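Local coordinates for protein transcription termination factor FttA (Pyrococcus horikoshii, PDB 3AF6) that probably terminates archaeal transcription as a zinc-dependent ribonuclease of the metallo-beta-lactamase superfamily, cleaving the nascent RNA that leaves RNA polymerase, at residues G195-V200 with R640-L645. Numbering follows the deposited sequence.
Sequences GGFREV and RAPNNL. With SO4 (sulfate ion), chain D.
With CG turned anti to its own carbonyl carbon (chi1 -65°), N644 lays its amide between the backbone of G195-F197 and the carboxylate of E199, whose chain runs extended beyond CG. This joins two loops of the metallo-beta-lactamase fold: loop 195-200 links strands 189-193 and 204-209, while loop 640-645 connects strand 638-640 of one mixed sheet to strand 647-649 of the other. Both ends of the amide are used. N644 OD1 accepts from F197 N at 2.8 Å, the donor tilted 24° from the carbonyl plane. N644 ND2 gives to E199 OE2 at 2.8 Å, coming from above the carboxylate plane, and also to O2 of a sulfate probably left by the crystallisation liquor. E199 OE2 takes a second hydrogen bond, from G196 N (2.7 Å), on its anti lone pair, and forms a salt bridge with R202. OE2 is thus gripped by three partners; the G196 bond closes loop 195-200 on itself, and the N644 bond ties it to 640-645. The F197 ring touches V617 of strand 613-617. The R198 chain, extended from CG to NE, passes N643 and sets one guanidinium face over the carbonyl O of A641. G196 bonds through its backbone to H618, a zinc ligand, so the loop borders the metal centre. Between the loops, one water accepts from R198 N and donates to P642 O, each at 2.8 Å.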
loop_
_atom_site.group_PDB
_atom_site.type_symbol
_atom_site.label_atom_id
_atom_site.label_comp_id
_atom_site.label_asym_id
_atom_site.label_seq_id
_atom_site.Cartn_x
_atom_site.Cartn_y
_atom_site.Cartn_z
ATOM N N GLY A 195 10.532 15.446 -2.919
ATOM C CA GLY A 195 9.278 15.669 -3.612
ATOM C C GLY A 195 8.099 15.471 -2.684
ATOM O O GLY A 195 8.115 14.593 -1.819
ATOM N N GLY A 196 7.061 16.273 -2.859
ATOM C CA GLY A 196 5.910 16.137 -1.992
ATOM C C GLY A 196 5.932 17.147 -0.861
ATOM O O GLY A 196 5.118 17.078 0.059
ATOM N N PHE A 197 6.887 18.065 -0.896
ATOM C CA PHE A 197 6.944 19.110 0.119
ATOM C C PHE A 197 6.321 20.310 -0.574
ATOM O O PHE A 197 6.663 20.606 -1.717
ATOM C CB PHE A 197 8.391 19.406 0.531
ATOM C CG PHE A 197 8.940 18.459 1.571
ATOM C CD1 PHE A 197 8.532 17.124 1.611
ATOM C CD2 PHE A 197 9.874 18.902 2.507
ATOM C CE1 PHE A 197 9.046 16.240 2.574
ATOM C CE2 PHE A 197 10.400 18.028 3.478
ATOM C CZ PHE A 197 9.985 16.691 3.511
ATOM N N ARG A 198 5.387 20.975 0.099
ATOM C CA ARG A 198 4.696 22.137 -0.465
ATOM C C ARG A 198 4.010 21.834 -1.798
ATOM O O ARG A 198 3.778 22.727 -2.610
ATOM C CB ARG A 198 5.657 23.320 -0.633
ATOM C CG ARG A 198 5.800 24.186 0.615
ATOM C CD ARG A 198 6.634 25.438 0.339
ATOM N NE ARG A 198 7.035 26.121 1.566
ATOM C CZ ARG A 198 6.288 27.011 2.217
ATOM N NH1 ARG A 198 5.086 27.345 1.750
ATOM N NH2 ARG A 198 6.737 27.552 3.347
ATOM N N GLU A 199 3.678 20.566 -2.009
ATOM C CA GLU A 199 3.015 20.150 -3.234
ATOM C C GLU A 199 2.355 18.793 -2.985
ATOM O O GLU A 199 2.674 18.111 -2.020
ATOM C CB GLU A 199 4.042 20.040 -4.377
ATOM C CG GLU A 199 4.676 18.650 -4.547
ATOM C CD GLU A 199 5.952 18.641 -5.397
ATOM O OE1 GLU A 199 6.008 19.308 -6.452
ATOM O OE2 GLU A 199 6.908 17.940 -5.011
ATOM N N VAL A 200 1.408 18.427 -3.839
ATOM C CA VAL A 200 0.756 17.127 -3.748
ATOM C C VAL A 200 1.469 16.322 -4.835
ATOM O O VAL A 200 1.764 16.852 -5.909
ATOM C CB VAL A 200 -0.748 17.224 -4.102
ATOM C CG1 VAL A 200 -1.309 15.844 -4.361
ATOM C CG2 VAL A 200 -1.519 17.893 -2.969
ATOM N N ARG A 640 6.645 23.645 10.725
ATOM C CA ARG A 640 7.277 24.139 9.513
ATOM C C ARG A 640 6.769 23.431 8.273
ATOM O O ARG A 640 6.498 22.228 8.299
ATOM C CB ARG A 640 8.793 24.005 9.577
ATOM C CG ARG A 640 9.458 24.782 8.444
ATOM C CD ARG A 640 10.948 24.574 8.427
ATOM N NE ARG A 640 11.514 24.773 9.754
ATOM C CZ ARG A 640 12.814 24.720 10.010
ATOM N NH1 ARG A 640 13.663 24.479 9.019
ATOM N NH2 ARG A 640 13.258 24.903 11.246
ATOM N N ALA A 641 6.639 24.198 7.195
ATOM C CA ALA A 641 6.182 23.699 5.903
ATOM C C ALA A 641 7.336 23.882 4.909
ATOM O O ALA A 641 7.360 24.819 4.107
ATOM C CB ALA A 641 4.957 24.477 5.455
ATOM N N PRO A 642 8.310 22.969 4.950
ATOM C CA PRO A 642 9.491 22.987 4.092
ATOM C C PRO A 642 9.206 22.826 2.606
ATOM O O PRO A 642 8.154 22.309 2.216
ATOM C CB PRO A 642 10.312 21.831 4.644
ATOM C CG PRO A 642 9.251 20.845 4.966
ATOM C CD PRO A 642 8.217 21.688 5.671
ATOM N N ASN A 643 10.155 23.281 1.790
ATOM C CA ASN A 643 10.078 23.175 0.335
ATOM C C ASN A 643 10.914 21.964 -0.058
ATOM O O ASN A 643 11.733 21.514 0.736
ATOM C CB ASN A 643 10.687 24.409 -0.310
ATOM C CG ASN A 643 9.662 25.436 -0.673
ATOM O OD1 ASN A 643 8.842 25.213 -1.569
ATOM N ND2 ASN A 643 9.694 26.580 0.011
ATOM N N ASN A 644 10.716 21.418 -1.257
ATOM C CA ASN A 644 11.552 20.291 -1.660
ATOM C C ASN A 644 12.982 20.837 -1.682
ATOM O O ASN A 644 13.185 22.014 -1.976
ATOM C CB ASN A 644 11.195 19.770 -3.065
ATOM C CG ASN A 644 9.789 19.176 -3.146
ATOM O OD1 ASN A 644 9.331 18.495 -2.229
ATOM N ND2 ASN A 644 9.112 19.416 -4.259
ATOM N N LEU A 645 13.957 19.990 -1.358
ATOM C CA LEU A 645 15.370 20.365 -1.350
ATOM C C LEU A 645 15.764 21.139 -0.106
ATOM O O LEU A 645 16.910 21.591 0.022
ATOM C CB LEU A 645 15.756 21.143 -2.620
ATOM C CG LEU A 645 15.419 20.357 -3.895
ATOM C CD1 LEU A 645 15.759 21.164 -5.131
ATOM C CD2 LEU A 645 16.164 19.033 -3.886
HETATM S S SO4 D . 10.569 21.495 -6.586
HETATM O O1 SO4 D . 11.322 21.909 -7.787
HETATM O O2 SO4 D . 10.410 20.041 -6.591
HETATM O O3 SO4 D . 11.301 21.908 -5.386
HETATM O O4 SO4 D . 9.242 22.133 -6.587
HETATM O O HOH W 1 5.784 20.898 2.902
#